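Local structure of putative isocitrate dehydrogenase, NAD-dependent (Methylococcus capsulatus, 6LKY) at residues Asn89-Val94 and Ser150-Arg155; Tyr156-Ala161 and Lys167-Val172; Val21-Ala26 and Ala279-Gly284; Thr27-Gln32 and Ile291-Ala296. The protein probably catalyses the NAD-dependent oxidative decarboxylation of isocitrate, with magnesium as cofactor. The protein carries 1 engineered substitution. One frame throughout, in Å; residues are numbered along the deposited sequence.

Contact 1. Residues Asn89-Val94 and Ser150-Arg155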
loop_
_atom_site.group_PDB
_atom_site.type_symbol
_atom_site.label_atom_id
_atom_site.label_comp_id
_atom_site.label_asym_id
_atom_site.label_seq_id
_atom_site.Cartn_x
_atom_site.Cartn_y
_atom_site.Cartn_z
ATOM N N ASN A 89 4.300 -0.438 25.465
ATOM C CA ASN A 89 4.689 0.886 24.963
ATOM C C ASN A 89 5.821 0.794 23.940
ATOM O O ASN A 89 6.733 1.622 23.925
ATOM C CB ASN A 89 5.078 1.832 26.108
ATOM C CG ASN A 89 3.983 1.970 27.152
ATOM O OD1 ASN A 89 2.787 1.827 26.855
ATOM N ND2 ASN A 89 4.385 2.235 28.387
ATOM N N LEU A 90 5.755 -0.204 23.054
ATOM C CA LEU A 90 6.790 -0.388 22.033
ATOM C C LEU A 90 6.392 0.446 20.816
ATOM O O LEU A 90 5.884 -0.057 19.815
ATOM C CB LEU A 90 6.953 -1.867 21.688
ATOM C CG LEU A 90 6.999 -2.825 22.881
ATOM C CD1 LEU A 90 6.956 -4.289 22.430
ATOM C CD2 LEU A 90 8.264 -2.544 23.710
ATOM N N TYR A 91 6.633 1.754 20.914
ATOM C CA TYR A 91 6.054 2.685 19.959
ATOM C C TYR A 91 6.778 2.731 18.615
ATOM O O TYR A 91 6.188 3.210 17.640
ATOM C CB TYR A 91 5.969 4.085 20.586
ATOM C CG TYR A 91 7.302 4.733 20.856
ATOM C CD1 TYR A 91 7.954 5.464 19.868
ATOM C CD2 TYR A 91 7.921 4.600 22.094
ATOM C CE1 TYR A 91 9.176 6.051 20.107
ATOM C CE2 TYR A 91 9.145 5.186 22.345
ATOM C CZ TYR A 91 9.769 5.910 21.351
ATOM O OH TYR A 91 10.986 6.496 21.601
ATOM N N ALA A 92 8.014 2.241 18.511
ATOM C CA ALA A 92 8.738 2.271 17.243
ATOM C C ALA A 92 8.839 0.868 16.660
ATOM O O ALA A 92 9.330 -0.044 17.325
ATOM C CB ALA A 92 10.143 2.856 17.417
ATOM N N ASN A 93 8.385 0.688 15.423
ATOM C CA ASN A 93 8.507 -0.582 14.714
ATOM C C ASN A 93 9.510 -0.346 13.589
ATOM O O ASN A 93 9.224 0.399 12.652
ATOM C CB ASN A 93 7.142 -1.041 14.200
ATOM C CG ASN A 93 7.125 -2.495 13.728
ATOM O OD1 ASN A 93 8.142 -3.055 13.330
ATOM N ND2 ASN A 93 5.948 -3.115 13.786
ATOM N N VAL A 94 10.697 -0.930 13.717
ATOM C CA VAL A 94 11.835 -0.666 12.841
ATOM C C VAL A 94 12.019 -1.869 11.928
ATOM O O VAL A 94 12.261 -2.984 12.409
ATOM C CB VAL A 94 13.107 -0.389 13.662
ATOM C CG1 VAL A 94 14.276 -0.031 12.766
ATOM C CG2 VAL A 94 12.841 0.708 14.711
ATOM N N SER A 150 3.023 11.119 17.764
ATOM C CA SER A 150 3.690 11.560 16.540
ATOM C C SER A 150 5.088 12.091 16.829
ATOM O O SER A 150 6.047 11.777 16.110
ATOM C CB SER A 150 2.849 12.633 15.846
ATOM O OG SER A 150 1.516 12.208 15.722
ATOM N N GLU A 151 5.205 12.940 17.853
ATOM C CA GLU A 151 6.500 13.494 18.231
ATOM C C GLU A 151 7.513 12.393 18.487
ATOM O O GLU A 151 8.645 12.438 17.985
ATOM C CB GLU A 151 6.359 14.374 19.474
ATOM C CG GLU A 151 5.837 15.768 19.185
ATOM C CD GLU A 151 5.472 16.502 20.457
ATOM O OE1 GLU A 151 5.749 15.939 21.535
ATOM O OE2 GLU A 151 4.904 17.623 20.385
ATOM N N ARG A 152 7.126 11.390 19.273
ATOM C CA ARG A 152 8.123 10.399 19.647
ATOM C C ARG A 152 8.501 9.513 18.461
ATOM O O ARG A 152 9.687 9.195 18.293
ATOM C CB ARG A 152 7.643 9.583 20.853
ATOM C CG ARG A 152 6.399 8.723 20.646
ATOM C CD ARG A 152 6.055 7.962 21.938
ATOM N NE ARG A 152 4.847 7.151 21.796
ATOM C CZ ARG A 152 4.300 6.449 22.785
ATOM N NH1 ARG A 152 4.854 6.456 23.990
ATOM N NH2 ARG A 152 3.208 5.725 22.566
ATOM N N ILE A 153 7.542 9.149 17.588
ATOM C CA ILE A 153 7.943 8.301 16.457
ATOM C C ILE A 153 8.806 9.084 15.462
ATOM O O ILE A 153 9.771 8.542 14.898
ATOM C CB ILE A 153 6.729 7.624 15.771
ATOM C CG1 ILE A 153 7.216 6.500 14.842
ATOM C CG2 ILE A 153 5.886 8.601 14.945
ATOM C CD1 ILE A 153 7.921 5.352 15.575
ATOM N N ILE A 154 8.514 10.371 15.253
ATOM C CA ILE A 154 9.300 11.112 14.267
ATOM C C ILE A 154 10.697 11.427 14.812
ATOM O O ILE A 154 11.701 11.326 14.082
ATOM C CB ILE A 154 8.550 12.378 13.813
ATOM C CG1 ILE A 154 7.287 11.989 13.014
ATOM C CG2 ILE A 154 9.488 13.287 12.972
ATOM C CD1 ILE A 154 6.144 13.027 13.073
ATOM N N ARG A 155 10.798 11.789 16.102
ATOM C CA ARG A 155 12.122 11.931 16.697
ATOM C C ARG A 155 12.886 10.614 16.652
ATOM O O ARG A 155 14.097 10.610 16.394
ATOM C CB ARG A 155 12.024 12.432 18.140
ATOM C CG ARG A 155 11.541 13.861 18.266
ATOM C CD ARG A 155 12.049 14.519 19.528
ATOM N NE ARG A 155 11.843 15.962 19.470
ATOM C CZ ARG A 155 10.798 16.573 20.011
ATOM N NH1 ARG A 155 9.895 15.861 20.676
ATOM N NH2 ARG A 155 10.669 17.891 19.913
HETATM O O HOH W 1 11.528 8.952 20.415
#
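Tyr91 OH and Arg152 O are joined through one water, which lies 2.8 Å from Tyr91 OH and gives a hydrogen to Arg152 O at an equal 2.8 Å. The phenol end is thereby tied to a backbone carbonyl of the helix, although the two segments share no direct hydrogen bond. Alongside this link, the Arg152 side chain runs over one face of the Tyr91 ring. Arg152 CD sits 3.7 Å from the centroid of the Tyr91 ring, 15° off the normal, which makes it a CH-pi contact, and Arg152 CG adds to it above CD1. The ring and guanidinium planes are nearly parallel, 8° apart, but the guanidinium is shifted off the ring, so that Tyr91 CB lies over its face, with Arg152 NE 3.5 Å from Tyr91 CB. A chi1 of 64° sets Arg152 CG between the backbone N and carbonyl carbon, and from there the chain is extended to NE, long enough to span the ring. The setting is a helix, 147-163, laid against the large mixed sheet at the start of strand 92-98, at a classic beta bulge in which Tyr91 and Ala92 together lie across from Ile252. Arg152 NH2 has a further, weak hydrogen bond to Thr119 OG1. Ile153 meets the bulge through a single methyl: its CD1 is 3.4 Å from Tyr91 O and 3.8 Å from Ala92 CB. The same methyl approaches the Tyr91 ring obliquely, 4.3 Å from Tyr91 CD1, and the Ile153 side chain also packs on Val115 and Phe185.

Contact 2. Residues Tyr156-Ala161 and Lys167-Val172; sequences YAFDYA and KKVTLV
Val169 meets three helix residues, Ala157, Phe158 and Ala161, and its CG2 methyl is the nearest atom to each of them. The valine has chi1 169°, which places CG1 opposite the backbone N and leaves CG2 beside that N, anti to the carbonyl carbon; with its CA-CB bond directed at the helix, CG2 enters among the three residues. Over the Phe158 ring the methyl stands 4.2 Å from the centroid, with Val169 CG2 23° off the normal, a CH-pi contact displaced toward the rim. The nearest ring carbon is Phe158 CD1, 3.9 Å from Val169 CG2, and Val169 CB lies 3.9 Å from Phe158 CE1, so the CD1-CE1 side carries most of the contact. Phe158 leaves the helix with a CA-CB bond that does not aim at the strand; its chi1 of -80° keeps CG beside the backbone N and carries the ring back over the valine. One helical turn later, Ala161 CB touches Val169 CG2 at 4.0 Å, and the carbonyl Ala157 O lies at 4.0 Å from the same CG2. The axes of helix segment 156-161 and strand segment 168-172 run almost antiparallel and come within 8.7 Å, which the small alanine side chains probably allow. This is a helix packed on a sheet and joined by a short connection to the strand that follows it. Further residues pack around the pair: Tyr196 stacks on the Phe158 ring, Ile192 and Ala193 also pack on Phe158, and Val222 and Val224 of strand 222-225 extend the apolar surface under Ala161, Ala157 and Val169, while strand 200-205 pairs with the other edge of strand 168-173.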
loop_
_atom_site.group_PDB
_atom_site.type_symbol
_atom_site.label_atom_id
_atom_site.label_comp_id
_atom_site.label_asym_id
_atom_site.label_seq_id
_atom_site.Cartn_x
_atom_site.Cartn_y
_atom_site.Cartn_z
ATOM N N TYR A 156 12.209 9.482 16.906
ATOM C CA TYR A 156 12.903 8.202 16.798
ATOM C C TYR A 156 13.474 8.011 15.404
ATOM O O TYR A 156 14.595 7.516 15.256
ATOM C CB TYR A 156 11.992 7.020 17.143
ATOM C CG TYR A 156 12.755 5.698 17.151
ATOM C CD1 TYR A 156 13.097 5.060 15.968
ATOM C CD2 TYR A 156 13.151 5.111 18.344
ATOM C CE1 TYR A 156 13.812 3.885 15.967
ATOM C CE2 TYR A 156 13.856 3.922 18.356
ATOM C CZ TYR A 156 14.189 3.322 17.165
ATOM O OH TYR A 156 14.896 2.139 17.156
ATOM N N ALA A 157 12.713 8.378 14.366
ATOM C CA ALA A 157 13.211 8.189 13.005
ATOM C C ALA A 157 14.454 9.046 12.745
ATOM O O ALA A 157 15.432 8.575 12.157
ATOM C CB ALA A 157 12.109 8.505 11.983
ATOM N N PHE A 158 14.431 10.310 13.173
ATOM C CA PHE A 158 15.612 11.161 12.967
ATOM C C PHE A 158 16.815 10.684 13.788
ATOM O O PHE A 158 17.946 10.643 13.276
ATOM C CB PHE A 158 15.282 12.614 13.300
ATOM C CG PHE A 158 14.559 13.339 12.195
ATOM C CD1 PHE A 158 15.240 13.793 11.085
ATOM C CD2 PHE A 158 13.201 13.572 12.277
ATOM C CE1 PHE A 158 14.579 14.472 10.077
ATOM C CE2 PHE A 158 12.530 14.242 11.267
ATOM C CZ PHE A 158 13.223 14.695 10.169
ATOM N N ASP A 159 16.597 10.343 15.067
ATOM C CA ASP A 159 17.679 9.818 15.899
ATOM C C ASP A 159 18.252 8.543 15.302
ATOM O O ASP A 159 19.473 8.344 15.304
ATOM C CB ASP A 159 17.198 9.550 17.329
ATOM C CG ASP A 159 16.856 10.815 18.080
ATOM O OD1 ASP A 159 17.220 11.905 17.598
ATOM O OD2 ASP A 159 16.216 10.724 19.153
ATOM N N TYR A 160 17.386 7.674 14.768
ATOM C CA TYR A 160 17.854 6.442 14.146
ATOM C C TYR A 160 18.683 6.747 12.914
ATOM O O TYR A 160 19.721 6.118 12.691
ATOM C CB TYR A 160 16.668 5.546 13.777
ATOM C CG TYR A 160 17.060 4.284 13.017
ATOM C CD1 TYR A 160 17.238 4.297 11.627
ATOM C CD2 TYR A 160 17.257 3.085 13.692
ATOM C CE1 TYR A 160 17.615 3.146 10.945
ATOM C CE2 TYR A 160 17.622 1.933 13.019
ATOM C CZ TYR A 160 17.797 1.968 11.654
ATOM O OH TYR A 160 18.148 0.813 11.009
ATOM N N ALA A 161 18.225 7.694 12.092
ATOM C CA ALA A 161 18.995 8.105 10.921
ATOM C C ALA A 161 20.393 8.592 11.311
ATOM O O ALA A 161 21.381 8.229 10.665
ATOM C CB ALA A 161 18.229 9.182 10.150
ATOM N N LYS A 167 21.001 9.374 5.716
ATOM C CA LYS A 167 21.030 10.761 5.306
ATOM C C LYS A 167 19.673 11.404 5.042
ATOM O O LYS A 167 19.610 12.634 5.015
ATOM C CB LYS A 167 22.033 10.910 4.151
ATOM C CG LYS A 167 23.398 11.117 4.870
ATOM C CD LYS A 167 24.739 10.819 4.202
ATOM C CE LYS A 167 24.758 10.736 2.705
ATOM N NZ LYS A 167 25.853 9.806 2.278
ATOM N N LYS A 168 18.585 10.637 4.906
ATOM C CA LYS A 168 17.287 11.220 4.576
ATOM C C LYS A 168 16.172 10.508 5.336
ATOM O O LYS A 168 16.158 9.273 5.444
ATOM C CB LYS A 168 17.014 11.160 3.067
ATOM C CG LYS A 168 15.623 11.666 2.647
ATOM C CD LYS A 168 15.537 11.815 1.142
ATOM C CE LYS A 168 15.878 10.501 0.448
ATOM N NZ LYS A 168 15.621 10.622 -1.010
ATOM N N VAL A 169 15.243 11.309 5.861
ATOM C CA VAL A 169 13.965 10.844 6.402
ATOM C C VAL A 169 12.849 11.331 5.485
ATOM O O VAL A 169 12.749 12.532 5.201
ATOM C CB VAL A 169 13.733 11.338 7.842
ATOM C CG1 VAL A 169 12.277 11.063 8.272
ATOM C CG2 VAL A 169 14.709 10.671 8.812
ATOM N N THR A 170 12.023 10.397 5.016
ATOM C CA THR A 170 10.821 10.681 4.238
ATOM C C THR A 170 9.588 10.346 5.068
ATOM O O THR A 170 9.389 9.187 5.442
ATOM C CB THR A 170 10.799 9.867 2.951
ATOM O OG1 THR A 170 11.953 10.168 2.165
ATOM C CG2 THR A 170 9.532 10.203 2.158
ATOM N N LEU A 171 8.764 11.345 5.349
ATOM C CA LEU A 171 7.525 11.132 6.084
ATOM C C LEU A 171 6.401 10.822 5.100
ATOM O O LEU A 171 6.146 11.603 4.174
ATOM C CB LEU A 171 7.198 12.367 6.931
ATOM C CG LEU A 171 6.034 12.265 7.929
ATOM C CD1 LEU A 171 6.233 13.223 9.105
ATOM C CD2 LEU A 171 4.679 12.547 7.257
ATOM N N VAL A 172 5.719 9.696 5.303
ATOM C CA VAL A 172 4.691 9.230 4.369
ATOM C C VAL A 172 3.315 9.425 4.993
ATOM O O VAL A 172 3.103 9.081 6.159
ATOM C CB VAL A 172 4.928 7.767 3.955
ATOM C CG1 VAL A 172 3.896 7.332 2.891
ATOM C CG2 VAL A 172 6.352 7.645 3.398
#

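Contact 3. Residues Val21-Ala26 and Ala279-Gly284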
loop_
_atom_site.group_PDB
_atom_site.type_symbol
_atom_site.label_atom_id
_atom_site.label_comp_id
_atom_site.label_asym_id
_atom_site.label_seq_id
_atom_site.Cartn_x
_atom_site.Cartn_y
_atom_site.Cartn_z
ATOM N N VAL A 21 16.563 -20.087 17.112
ATOM C CA VAL A 21 17.217 -20.355 18.388
ATOM C C VAL A 21 18.540 -21.066 18.148
ATOM O O VAL A 21 19.591 -20.642 18.656
ATOM C CB VAL A 21 16.281 -21.168 19.306
ATOM C CG1 VAL A 21 17.070 -21.890 20.392
ATOM C CG2 VAL A 21 15.225 -20.247 19.935
ATOM N N LYS A 22 18.534 -22.067 17.255
ATOM C CA LYS A 22 19.764 -22.806 16.998
ATOM C C LYS A 22 20.847 -21.867 16.497
ATOM O O LYS A 22 21.971 -21.852 17.028
ATOM C CB LYS A 22 19.503 -23.933 15.998
ATOM C CG LYS A 22 18.713 -25.116 16.568
ATOM C CD LYS A 22 18.756 -26.306 15.608
ATOM C CE LYS A 22 17.412 -27.030 15.503
ATOM N NZ LYS A 22 17.054 -27.808 16.723
ATOM N N VAL A 23 20.485 -20.986 15.560
ATOM C CA VAL A 23 21.470 -20.074 14.991
ATOM C C VAL A 23 22.014 -19.160 16.071
ATOM O O VAL A 23 23.233 -18.956 16.179
ATOM C CB VAL A 23 20.852 -19.281 13.826
ATOM C CG1 VAL A 23 21.704 -18.076 13.485
ATOM C CG2 VAL A 23 20.681 -20.188 12.610
ATOM N N ILE A 24 21.133 -18.657 16.939
ATOM C CA ILE A 24 21.611 -17.787 18.006
ATOM C C ILE A 24 22.594 -18.549 18.885
ATOM O O ILE A 24 23.697 -18.067 19.181
ATOM C CB ILE A 24 20.428 -17.220 18.814
ATOM C CG1 ILE A 24 19.666 -16.174 17.979
ATOM C CG2 ILE A 24 20.911 -16.616 20.129
ATOM C CD1 ILE A 24 18.269 -15.859 18.512
ATOM N N GLU A 25 22.251 -19.789 19.242
ATOM C CA GLU A 25 23.137 -20.520 20.132
ATOM C C GLU A 25 24.437 -20.863 19.430
ATOM O O GLU A 25 25.482 -20.947 20.085
ATOM C CB GLU A 25 22.430 -21.755 20.689
ATOM C CG GLU A 25 21.615 -21.412 21.944
ATOM C CD GLU A 25 20.536 -22.429 22.267
ATOM O OE1 GLU A 25 20.410 -23.420 21.514
ATOM O OE2 GLU A 25 19.806 -22.227 23.268
ATOM N N ALA A 26 24.407 -21.000 18.098
ATOM C CA ALA A 26 25.642 -21.286 17.384
ATOM C C ALA A 26 26.654 -20.156 17.516
ATOM O O ALA A 26 27.851 -20.399 17.345
ATOM C CB ALA A 26 25.360 -21.576 15.914
ATOM N N ALA A 279 13.778 -14.688 7.919
ATOM C CA ALA A 279 13.197 -13.548 8.627
ATOM C C ALA A 279 13.343 -13.705 10.136
ATOM O O ALA A 279 13.768 -12.773 10.832
ATOM C CB ALA A 279 11.727 -13.381 8.240
ATOM N N MET A 280 13.020 -14.892 10.661
ATOM C CA MET A 280 13.156 -15.114 12.099
ATOM C C MET A 280 14.614 -15.040 12.536
ATOM O O MET A 280 14.928 -14.490 13.602
ATOM C CB MET A 280 12.555 -16.465 12.484
ATOM C CG MET A 280 12.161 -16.529 13.952
ATOM S SD MET A 280 10.706 -15.495 14.280
ATOM C CE MET A 280 11.249 -14.561 15.718
ATOM N N ILE A 281 15.522 -15.560 11.708
ATOM C CA ILE A 281 16.942 -15.513 12.041
ATOM C C ILE A 281 17.446 -14.067 12.061
ATOM O O ILE A 281 18.182 -13.671 12.972
ATOM C CB ILE A 281 17.719 -16.420 11.065
ATOM C CG1 ILE A 281 17.400 -17.888 11.377
ATOM C CG2 ILE A 281 19.201 -16.217 11.189
ATOM C CD1 ILE A 281 17.475 -18.821 10.180
ATOM N N MET A 282 17.009 -13.244 11.096
ATOM C CA MET A 282 17.369 -11.823 11.077
ATOM C C MET A 282 16.767 -11.084 12.264
ATOM O O MET A 282 17.392 -10.164 12.809
ATOM C CB MET A 282 16.919 -11.166 9.769
ATOM C CG MET A 282 17.659 -11.619 8.506
ATOM S SD MET A 282 19.461 -11.369 8.587
ATOM C CE MET A 282 19.537 -9.578 8.416
ATOM N N ALA A 283 15.558 -11.471 12.685
ATOM C CA ALA A 283 15.010 -10.912 13.917
ATOM C C ALA A 283 15.923 -11.225 15.093
ATOM O O ALA A 283 16.168 -10.364 15.951
ATOM C CB ALA A 283 13.592 -11.448 14.171
ATOM N N GLY A 284 16.438 -12.455 15.139
ATOM C CA GLY A 284 17.440 -12.797 16.138
ATOM C C GLY A 284 18.674 -11.915 16.060
ATOM O O GLY A 284 19.210 -11.491 17.083
#
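Val23 and Ile281 meet through branches set by similar backbone relations: Val23 CG1 (chi1 164°) and Ile281 CG2 both stand opposite their own backbone N, beside the carbonyl carbon. These two methyls touch, with Val23 CG1 3.9 Å from Ile281 CG2. The second branches, each anti to the carbonyl carbon, follow at a looser distance, Val23 CG2 lying 4.2 Å from Ile281 CG1, and the two side chains cross at about a right angle. Next along the helix, Ile24 reaches over with its far end. Its chi1 of -72° and chi2 of 163° extend the chain so that CD1 arrives over a glycine, 4.0 Å from Gly284 CA. Gly284 presents a bare CA on the side facing Ile24, and the methyl lies directly on the backbone. The helices concerned, 13-26 and 278-290, belong to the alpha/beta fold of this dehydrogenase family and approach closely here, the CA atoms of Ile24 and Gly284 being 6.8 Å apart and those of Val23 and Ile281 7.1 Å. The contact is buried and wholly apolar between the segments. Ile300 of helix 294-310 and Ile333 of helix 326-337 pack on both Val23 and Ile281, whereas Phe65 of strand 63-66 lies against Ile24, Met280 and Ala283.

Contact 4. Residues Thr27-Gln32 and Ile291-Ala296; sequences TGVQVQ and IGEPDA
Thr27 opens the contact by setting its CB against the methyl of Ala296, Thr27 CB lying 3.8 Å from Ala296 CB. Its chi1 of 66° turns OG1 back toward its own chain, where it hydrogen-bonds to Ile24 O and weakly accepts from Val29 N. The polar end is thus occupied locally, and CG2 is left near the helix, 4.0 Å from Ala296 O. Gly28 follows with positive phi (90°), just past the helical region; its own O accepts a bond from Gln30 NE2 at 3.0 Å, the donor standing above the carbonyl plane. Val29 then makes the main apolar contact. Its CG2 presses on Ala296 CB at 3.5 Å, tighter than usual for two carbons, while CG1, opposite the backbone N, meets the carboxylate end of Glu293: Val29 CG1 is 3.7 Å from Glu293 OE2. In Glu293, at the N-cap position of helix 294-310, a chi1 of -64° places CG beside the backbone N, 3.8 Å from Val29 CG1, and the bend at chi2 brings the carboxylate against the valine, the two side chains meeting from opposite directions. From Val31 the chain runs as strand 31-35; Gln30 and Gln32 bond to His2, and Gln32 also to Ile4, of strand 2-7. Leu288 of helix 278-290 packs on Val29, Glu293 and Ala296 together, His2 packs on Glu293, and Arg299 NH1 of helix 294-310 hydrogen-bonds to Thr27 O.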
loop_
_atom_site.group_PDB
_atom_site.type_symbol
_atom_site.label_atom_id
_atom_site.label_comp_id
_atom_site.label_asym_id
_atom_site.label_seq_id
_atom_site.Cartn_x
_atom_site.Cartn_y
_atom_site.Cartn_z
ATOM N N THR A 27 26.209 -18.932 17.827
ATOM C CA THR A 27 27.141 -17.815 17.951
ATOM C C THR A 27 27.910 -17.832 19.263
ATOM O O THR A 27 28.896 -17.101 19.393
ATOM C CB THR A 27 26.408 -16.474 17.855
ATOM O OG1 THR A 27 25.551 -16.335 18.995
ATOM C CG2 THR A 27 25.587 -16.381 16.582
ATOM N N GLY A 28 27.473 -18.629 20.236
ATOM C CA GLY A 28 28.073 -18.648 21.550
ATOM C C GLY A 28 27.476 -17.687 22.550
ATOM O O GLY A 28 27.892 -17.698 23.716
ATOM N N VAL A 29 26.502 -16.869 22.148
ATOM C CA VAL A 29 25.843 -15.979 23.096
ATOM C C VAL A 29 25.049 -16.794 24.108
ATOM O O VAL A 29 24.430 -17.814 23.775
ATOM C CB VAL A 29 24.954 -14.966 22.356
ATOM C CG1 VAL A 29 24.423 -13.926 23.322
ATOM C CG2 VAL A 29 25.767 -14.272 21.282
ATOM N N GLN A 30 25.073 -16.347 25.357
ATOM C CA GLN A 30 24.443 -17.052 26.465
ATOM C C GLN A 30 23.021 -16.542 26.664
ATOM O O GLN A 30 22.823 -15.380 27.036
ATOM C CB GLN A 30 25.256 -16.856 27.743
ATOM C CG GLN A 30 26.749 -17.071 27.555
ATOM C CD GLN A 30 27.124 -18.539 27.548
ATOM O OE1 GLN A 30 27.160 -19.186 28.597
ATOM N NE2 GLN A 30 27.404 -19.076 26.362
ATOM N N VAL A 31 22.038 -17.415 26.449
ATOM C CA VAL A 31 20.631 -17.057 26.580
ATOM C C VAL A 31 19.935 -18.051 27.497
ATOM O O VAL A 31 19.946 -19.258 27.230
ATOM C CB VAL A 31 19.910 -17.019 25.222
ATOM C CG1 VAL A 31 18.501 -16.476 25.408
ATOM C CG2 VAL A 31 20.695 -16.199 24.207
ATOM N N GLN A 32 19.298 -17.542 28.548
ATOM C CA GLN A 32 18.284 -18.294 29.282
ATOM C C GLN A 32 16.924 -17.981 28.651
ATOM O O GLN A 32 16.368 -16.901 28.858
ATOM C CB GLN A 32 18.321 -17.929 30.762
ATOM C CG GLN A 32 17.440 -18.813 31.647
ATOM C CD GLN A 32 17.263 -18.245 33.046
ATOM O OE1 GLN A 32 18.102 -17.485 33.530
ATOM N NE2 GLN A 32 16.159 -18.601 33.697
ATOM N N ILE A 291 20.789 -6.095 22.459
ATOM C CA ILE A 291 21.157 -6.440 23.831
ATOM C C ILE A 291 22.671 -6.410 24.020
ATOM O O ILE A 291 23.188 -6.916 25.022
ATOM C CB ILE A 291 20.602 -7.820 24.226
ATOM C CG1 ILE A 291 21.153 -8.893 23.289
ATOM C CG2 ILE A 291 19.084 -7.801 24.231
ATOM C CD1 ILE A 291 20.742 -10.300 23.671
ATOM N N GLY A 292 23.391 -5.831 23.064
ATOM C CA GLY A 292 24.815 -5.627 23.220
ATOM C C GLY A 292 25.658 -6.802 22.770
ATOM O O GLY A 292 26.688 -7.102 23.379
ATOM N N GLU A 293 25.243 -7.471 21.698
ATOM C CA GLU A 293 26.022 -8.548 21.084
ATOM C C GLU A 293 26.192 -8.288 19.591
ATOM O O GLU A 293 25.835 -9.126 18.756
ATOM C CB GLU A 293 25.346 -9.893 21.332
ATOM C CG GLU A 293 25.275 -10.279 22.801
ATOM C CD GLU A 293 26.585 -10.854 23.330
ATOM O OE1 GLU A 293 27.546 -10.996 22.537
ATOM O OE2 GLU A 293 26.647 -11.169 24.543
ATOM N N PRO A 294 26.772 -7.140 19.219
ATOM C CA PRO A 294 26.801 -6.763 17.792
ATOM C C PRO A 294 27.610 -7.696 16.914
ATOM O O PRO A 294 27.263 -7.892 15.741
ATOM C CB PRO A 294 27.426 -5.359 17.809
ATOM C CG PRO A 294 28.173 -5.277 19.106
ATOM C CD PRO A 294 27.415 -6.129 20.079
ATOM N N ASP A 295 28.694 -8.268 17.436
ATOM C CA ASP A 295 29.514 -9.154 16.617
ATOM C C ASP A 295 28.764 -10.437 16.268
ATOM O O ASP A 295 28.816 -10.907 15.124
ATOM C CB ASP A 295 30.824 -9.471 17.333
ATOM C CG ASP A 295 31.616 -10.525 16.613
ATOM O OD1 ASP A 295 32.067 -10.239 15.479
ATOM O OD2 ASP A 295 31.733 -11.652 17.152
ATOM N N ALA A 296 28.109 -11.052 17.257
ATOM C CA ALA A 296 27.255 -12.207 16.992
ATOM C C ALA A 296 26.155 -11.878 15.985
ATOM O O ALA A 296 25.841 -12.693 15.106
ATOM C CB ALA A 296 26.642 -12.709 18.295
#

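How the contacts relate
Contacts 1 and 2 share helix 147-163 and lie 11 Å apart between centres; they touch where Ala92 CB meets Tyr156 CG at 3.9 Å. Contacts 3 and 4 form a second pair, 10 Å apart, joined by Ile24 CG2 and Val31 CG2 at 4.1 Å, and their segments alternate along the chain. Between the pairs the centres are 25 to 28 Å apart. The large sheet is reached by contacts 1, 2 and 4. In contact 3 the Ile281 side chain is about 10 Å from a bound NAD; Gly284 and, in contact 1, Ala92 are about 9 and 11 Å from the side chain of NAD-binding Glu260. Contacts 2 and 4 are remote from the NAD sites.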